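SidF, inhibitor of growth family, member 3 (Legionella pneumophila subsp. pneumophila, PDB 4FYE) probably removes a phosphate from phosphoinositide lipids, as a membrane-linked Legionella phosphoinositide phosphatase. Local coordinates at residues K133-S136 and A137-D140; G653-L656 and A657-I660; V661-A664 and L665-M669. The protein carries 1 engineered substitution. One frame throughout, in Å; residues are numbered along the deposited sequence.

Interaction 1 (K133-S136 and A137-D140); sequences KKSS and ANKD
Ser-135 meets Asn-138 across the opening turn of helix 136-163, and the motif is a serine N-cap. OG of Ser-135 accepts the backbone N-H of Asn-138 at 2.8 Å, a nearly straight bond with 165° at the hydrogen. The torsion explains the reach: with chi1 at 78°, OG sits between its own backbone N and carbonyl carbon and points forward over the first turn, where an amide has no earlier helical carbonyl to use. The carbonyl of the same residue does a second job: O of Ser-135 accepts from N of Lys-139 at 3.1 Å. Ser-135 is thus gripped through both side chain and main chain.

Lys-139 can be traced outward from its backbone. Its CB lies 3.5 Å from O of Ser-135, and CG stays at the same distance from that oxygen, so the base of the chain runs alongside the carbonyl. The chain then bends at chi3 and chi4, and CE comes to 3.7 Å from O of Lys-134, back over the loop that leads into the helix. The aliphatic part of the lysine therefore lies against main-chain oxygens of the incoming residues.

Asn-138 turns the other flank of the turn inward. Its CB is 3.5 Å from O of Lys-133, and the side chain packs against Ala-127, Asn-730 and Leu-732 in neighbouring loops, a buried spot in an otherwise surface-lying helix start. Asp-140 stands one step further along; its carboxylate makes a long, weak ion pair with Lys-124. The backbone N of Asp-140 donates to O of Ser-136 at 3.1 Å, the donor N lying tilted 31° from the carbonyl plane.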
loop_
_atom_site.group_PDB
_atom_site.type_symbol
_atom_site.label_atom_id
_atom_site.label_comp_id
_atom_site.label_asym_id
_atom_site.label_seq_id
_atom_site.Cartn_x
_atom_site.Cartn_y
_atom_site.Cartn_z
ATOM N N LYS A 133 23.357 -3.195 15.503
ATOM C CA LYS A 133 23.856 -4.022 14.404
ATOM C C LYS A 133 25.307 -4.200 14.688
ATOM O O LYS A 133 26.041 -5.003 14.021
ATOM C CB LYS A 133 23.804 -3.302 13.079
ATOM C CG LYS A 133 22.504 -2.696 12.608
ATOM C CD LYS A 133 22.811 -2.089 11.251
ATOM C CE LYS A 133 23.518 -0.758 11.439
ATOM N NZ LYS A 133 22.599 0.360 11.088
ATOM N N LYS A 134 25.766 -3.390 15.625
ATOM C CA LYS A 134 27.167 -3.494 16.055
ATOM C C LYS A 134 27.441 -4.388 17.271
ATOM O O LYS A 134 28.566 -4.433 17.727
ATOM C CB LYS A 134 27.767 -2.099 16.266
ATOM C CG LYS A 134 27.707 -1.224 15.016
ATOM C CD LYS A 134 29.054 -0.571 14.734
ATOM C CE LYS A 134 29.095 0.906 15.129
ATOM N NZ LYS A 134 28.484 1.806 14.103
ATOM N N SER A 135 26.444 -5.112 17.786
ATOM C CA SER A 135 26.719 -6.138 18.858
ATOM C C SER A 135 27.684 -7.193 18.350
ATOM O O SER A 135 27.779 -7.422 17.124
ATOM C CB SER A 135 25.412 -6.817 19.300
ATOM O OG SER A 135 24.997 -7.811 18.352
ATOM N N SER A 136 28.413 -7.872 19.217
ATOM C CA SER A 136 29.276 -8.920 18.674
ATOM C C SER A 136 28.433 -10.015 17.950
ATOM O O SER A 136 28.880 -10.629 16.964
ATOM C CB SER A 136 30.213 -9.540 19.720
ATOM O OG SER A 136 29.450 -10.014 20.816
ATOM N N ALA A 137 27.220 -10.249 18.430
ATOM C CA ALA A 137 26.387 -11.278 17.828
ATOM C C ALA A 137 25.889 -10.890 16.408
ATOM O O ALA A 137 25.928 -11.723 15.494
ATOM C CB ALA A 137 25.263 -11.711 18.769
ATOM N N ASN A 138 25.519 -9.629 16.224
ATOM C CA ASN A 138 25.133 -9.173 14.881
ATOM C C ASN A 138 26.332 -9.041 13.892
ATOM O O ASN A 138 26.190 -9.229 12.715
ATOM C CB ASN A 138 24.269 -7.905 14.950
ATOM C CG ASN A 138 22.824 -8.165 15.479
ATOM O OD1 ASN A 138 22.228 -7.321 16.149
ATOM N ND2 ASN A 138 22.204 -9.208 14.991
ATOM N N LYS A 139 27.520 -8.782 14.399
ATOM C CA LYS A 139 28.723 -8.698 13.602
ATOM C C LYS A 139 29.060 -10.060 13.051
ATOM O O LYS A 139 29.497 -10.196 11.879
ATOM C CB LYS A 139 29.907 -8.245 14.471
ATOM C CG LYS A 139 30.055 -6.719 14.509
ATOM C CD LYS A 139 31.501 -6.329 14.790
ATOM C CE LYS A 139 31.686 -5.745 16.164
ATOM N NZ LYS A 139 33.046 -6.063 16.703
ATOM N N ASP A 140 28.839 -11.068 13.887
ATOM C CA ASP A 140 28.944 -12.448 13.430
ATOM C C ASP A 140 27.903 -12.820 12.378
ATOM O O ASP A 140 28.240 -13.420 11.330
ATOM C CB ASP A 140 28.864 -13.377 14.625
ATOM C CG ASP A 140 30.134 -13.344 15.448
ATOM O OD1 ASP A 140 31.176 -12.891 14.892
ATOM O OD2 ASP A 140 30.098 -13.765 16.636
#

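Interaction 2 (G653-L656 and A657-I660); sequences GQRL and AQKI
Arg-655 and Gln-658 run side by side and point the same way, three residues apart on one helix. Their flat ends are nearly coplanar, the guanidinium and the amide only 21° apart, with the amide set at the edge of the guanidinium. The arginine gets there by bending at chi2 and chi3, whereas the glutamine is extended beyond CG. The guanidinium has a stronger partner elsewhere, a salt bridge from NH2 to Asp-729, and Phe-727 receives cation-pi contacts from both Arg-655 and Lys-659, whose NZ is hydrogen-bonded to O of Asn-726.

On another side of the helix Leu-656 and Ile-660 meet at an angle, CD1 of the isoleucine lying 3.8 Å from CG of the leucine. The two side chains pack between helix 626-637 and strand 641-645, touching Thr-629 and Ala-632 on the one and Lys-644 on the other. Helix 652-668 follows the loop after strand 641-645, a strand-loop-helix layout consistent with the phosphate-binding P-loop of cysteine-dependent phosphatases; Gly-653, in its first turn, lies near a bound phosphate ion.

Backbone bonds run up the helix without a break. Ala-657 N reaches O of Gly-653 at 2.8 Å, and Lys-659 N reaches O of Arg-655 at 3.1 Å. Ala-657 CB rests 3.6 Å from O of Gln-654, whose own amide is held by Tyr-204 and Asn-649.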
loop_
_atom_site.group_PDB
_atom_site.type_symbol
_atom_site.label_atom_id
_atom_site.label_comp_id
_atom_site.label_asym_id
_atom_site.label_seq_id
_atom_site.Cartn_x
_atom_site.Cartn_y
_atom_site.Cartn_z
ATOM N N GLY A 653 7.519 2.118 1.068
ATOM C CA GLY A 653 6.047 2.008 1.230
ATOM C C GLY A 653 5.646 1.094 2.357
ATOM O O GLY A 653 4.700 1.384 3.114
ATOM N N GLN A 654 6.362 -0.015 2.505
ATOM C CA GLN A 654 6.158 -0.902 3.665
ATOM C C GLN A 654 6.377 -0.210 5.016
ATOM O O GLN A 654 5.678 -0.517 6.016
ATOM C CB GLN A 654 7.155 -2.094 3.642
ATOM C CG GLN A 654 6.846 -3.123 2.580
ATOM C CD GLN A 654 5.368 -3.432 2.585
ATOM O OE1 GLN A 654 4.855 -4.040 3.506
ATOM N NE2 GLN A 654 4.670 -2.958 1.575
ATOM N N ARG A 655 7.384 0.649 5.078
ATOM C CA ARG A 655 7.642 1.345 6.309
ATOM C C ARG A 655 6.535 2.397 6.598
ATOM O O ARG A 655 6.168 2.621 7.752
ATOM C CB ARG A 655 9.003 2.046 6.333
ATOM C CG ARG A 655 10.301 1.319 5.980
ATOM C CD ARG A 655 10.745 -0.062 6.542
ATOM N NE ARG A 655 10.700 -0.283 7.930
ATOM C CZ ARG A 655 11.646 -0.845 8.715
ATOM N NH1 ARG A 655 12.824 -1.242 8.292
ATOM N NH2 ARG A 655 11.374 -1.018 10.019
ATOM N N LEU A 656 6.006 3.050 5.558
ATOM C CA LEU A 656 4.887 3.897 5.774
ATOM C C LEU A 656 3.701 2.999 6.249
ATOM O O LEU A 656 3.008 3.369 7.226
ATOM C CB LEU A 656 4.554 4.672 4.496
ATOM C CG LEU A 656 3.342 5.568 4.686
ATOM C CD1 LEU A 656 3.490 6.755 5.703
ATOM C CD2 LEU A 656 2.969 6.015 3.307
ATOM N N ALA A 657 3.470 1.838 5.603
ATOM C CA ALA A 657 2.350 0.965 6.052
ATOM C C ALA A 657 2.512 0.559 7.527
ATOM O O ALA A 657 1.509 0.467 8.279
ATOM C CB ALA A 657 2.182 -0.265 5.144
ATOM N N GLN A 658 3.770 0.392 7.969
ATOM C CA GLN A 658 4.074 0.012 9.349
ATOM C C GLN A 658 3.686 1.142 10.306
ATOM O O GLN A 658 3.146 0.907 11.384
ATOM C CB GLN A 658 5.597 -0.252 9.512
ATOM C CG GLN A 658 6.082 -0.282 10.981
ATOM C CD GLN A 658 7.616 -0.606 11.231
ATOM O OE1 GLN A 658 8.088 -0.543 12.396
ATOM N NE2 GLN A 658 8.374 -0.907 10.199
ATOM N N LYS A 659 4.020 2.375 9.953
ATOM C CA LYS A 659 3.619 3.530 10.753
ATOM C C LYS A 659 2.081 3.632 10.824
ATOM O O LYS A 659 1.501 3.880 11.889
ATOM C CB LYS A 659 4.245 4.773 10.100
ATOM C CG LYS A 659 5.292 5.500 10.915
ATOM C CD LYS A 659 6.545 4.743 11.183
ATOM C CE LYS A 659 7.566 5.579 11.981
ATOM N NZ LYS A 659 7.593 5.397 13.493
ATOM N N ILE A 660 1.371 3.383 9.727
ATOM C CA ILE A 660 -0.085 3.622 9.759
ATOM C C ILE A 660 -0.753 2.485 10.501
ATOM O O ILE A 660 -1.663 2.726 11.297
ATOM C CB ILE A 660 -0.649 3.653 8.330
ATOM C CG1 ILE A 660 -0.152 4.903 7.622
ATOM C CG2 ILE A 660 -2.159 3.609 8.332
ATOM C CD1 ILE A 660 -0.046 4.709 6.127
#

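Interaction 3 (V661-A664 and L665-M669); sequences VGNA and LWTAM
Leu-665 leans back along the helix toward Val-661, four residues earlier. Its backbone N donates to O of Val-661 at 2.9 Å, and CG lies 3.7 Å from that same oxygen, so one carbonyl is covered by both the amide and the side chain of the leucine. The two aliphatic ends meet only loosely, CD1 of Leu-665 standing 4.5 Å from CG1 of Val-661. Beyond the helix the leucine touches His-263 on strand 260-268, while the valine rests on Met-249 and Ala-251 of strand 247-254.

Ala-664 is the other well-covered residue. Its O accepts the N-H of Ala-668 at 2.9 Å, and CB of Ala-668 lies 3.3 Å from the same oxygen. The two small methyl groups bear on His-264 and His-263 respectively.

Asn-663 faces elsewhere: its ND2 is hydrogen-bonded to Tyr-605, and its carbonyl oxygen is shared. Thr-667 N donates to O of Asn-663 at 3.1 Å, and the hydroxyl of Thr-667 donates to that same O at 2.7 Å. A chi1 of -53° sets OG1 beside the backbone N and anti to the carbonyl carbon, where it reaches back down the helix. Two donors four residues on thus grip a single carbonyl, which satisfies the hydroxyl; Asn-663 and Thr-667 are themselves buried. A threonine hydroxyl doubling the main-chain bond to the carbonyl four residues before it is a classic intrahelical motif, here in the last turn of helix 652-668, just before Met-669 leaves helical geometry.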
loop_
_atom_site.group_PDB
_atom_site.type_symbol
_atom_site.label_atom_id
_atom_site.label_comp_id
_atom_site.label_asym_id
_atom_site.label_seq_id
_atom_site.Cartn_x
_atom_site.Cartn_y
_atom_site.Cartn_z
ATOM N N VAL A 661 -0.328 1.233 10.249
ATOM C CA VAL A 661 -1.028 0.125 10.855
ATOM C C VAL A 661 -0.716 0.185 12.343
ATOM O O VAL A 661 -1.599 -0.027 13.147
ATOM C CB VAL A 661 -0.617 -1.279 10.338
ATOM C CG1 VAL A 661 -1.703 -2.262 10.629
ATOM C CG2 VAL A 661 -0.478 -1.291 8.865
ATOM N N GLY A 662 0.530 0.500 12.713
ATOM C CA GLY A 662 0.925 0.450 14.125
ATOM C C GLY A 662 0.141 1.539 14.859
ATOM O O GLY A 662 -0.315 1.375 15.999
ATOM N N ASN A 663 -0.050 2.669 14.197
ATOM C CA ASN A 663 -0.748 3.735 14.833
ATOM C C ASN A 663 -2.203 3.415 14.948
ATOM O O ASN A 663 -2.834 3.789 15.948
ATOM C CB ASN A 663 -0.583 5.066 14.081
ATOM C CG ASN A 663 -1.474 6.128 14.655
ATOM O OD1 ASN A 663 -1.142 6.757 15.664
ATOM N ND2 ASN A 663 -2.661 6.261 14.089
ATOM N N ALA A 664 -2.757 2.751 13.929
ATOM C CA ALA A 664 -4.176 2.289 14.022
ATOM C C ALA A 664 -4.397 1.307 15.211
ATOM O O ALA A 664 -5.400 1.409 15.972
ATOM C CB ALA A 664 -4.581 1.614 12.717
ATOM N N LEU A 665 -3.467 0.353 15.378
ATOM C CA LEU A 665 -3.632 -0.616 16.435
ATOM C C LEU A 665 -3.424 0.018 17.827
ATOM O O LEU A 665 -4.143 -0.241 18.766
ATOM C CB LEU A 665 -2.706 -1.774 16.217
ATOM C CG LEU A 665 -3.147 -2.742 15.108
ATOM C CD1 LEU A 665 -1.945 -3.616 14.904
ATOM C CD2 LEU A 665 -4.369 -3.612 15.480
ATOM N N TRP A 666 -2.426 0.853 17.953
ATOM C CA TRP A 666 -2.189 1.476 19.201
ATOM C C TRP A 666 -3.414 2.278 19.629
ATOM O O TRP A 666 -3.849 2.219 20.768
ATOM C CB TRP A 666 -0.962 2.367 19.054
ATOM C CG TRP A 666 -0.687 3.095 20.320
ATOM C CD1 TRP A 666 -1.063 4.389 20.664
ATOM C CD2 TRP A 666 -0.018 2.558 21.470
ATOM N NE1 TRP A 666 -0.637 4.708 21.907
ATOM C CE2 TRP A 666 -0.050 3.621 22.489
ATOM C CE3 TRP A 666 0.501 1.312 21.795
ATOM C CZ2 TRP A 666 0.502 3.442 23.767
ATOM C CZ3 TRP A 666 1.037 1.133 23.079
ATOM C CH2 TRP A 666 1.052 2.174 24.037
ATOM N N THR A 667 -4.020 3.011 18.715
ATOM C CA THR A 667 -5.117 3.922 19.072
ATOM C C THR A 667 -6.383 3.172 19.337
ATOM O O THR A 667 -7.107 3.459 20.291
ATOM C CB THR A 667 -5.349 4.908 17.927
ATOM O OG1 THR A 667 -4.082 5.518 17.626
ATOM C CG2 THR A 667 -6.341 5.984 18.313
ATOM N N ALA A 668 -6.676 2.189 18.502
ATOM C CA ALA A 668 -7.875 1.410 18.763
ATOM C C ALA A 668 -7.869 0.703 20.125
ATOM O O ALA A 668 -8.931 0.498 20.695
ATOM C CB ALA A 668 -8.116 0.429 17.645
ATOM N N MET A 669 -6.703 0.329 20.655
ATOM C CA MET A 669 -6.674 -0.379 21.929
ATOM C C MET A 669 -6.529 0.511 23.211
ATOM O O MET A 669 -6.324 -0.007 24.337
ATOM C CB MET A 669 -5.577 -1.396 21.863
ATOM C CG MET A 669 -5.727 -2.339 20.678
ATOM S SD MET A 669 -4.321 -3.468 20.774
ATOM C CE MET A 669 -4.510 -4.088 22.457
#

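Interactions 2 and 3 are consecutive lengths of one helix, 652-668, with centres about 13 Å apart, whereas interaction 1 opens a different helix, 136-163, its centre about 26 Å from that of interaction 2. Interaction 1 lies at the surface, and its chemistry is that of a helix start: a serine hydroxyl replaces a missing carbonyl, with lysines around it. The other two are buried. Interaction 2, nearer the middle of the chain, mixes polar and charged side chains held by outside partners with an aliphatic pair. Interaction 3 sets Val-661, Ala-664, Leu-665 and Ala-668 against strands 247-254 and 260-268 and Trp-666 against helix 692-699, and its hydroxyl doubles an existing bond at the helix's far end.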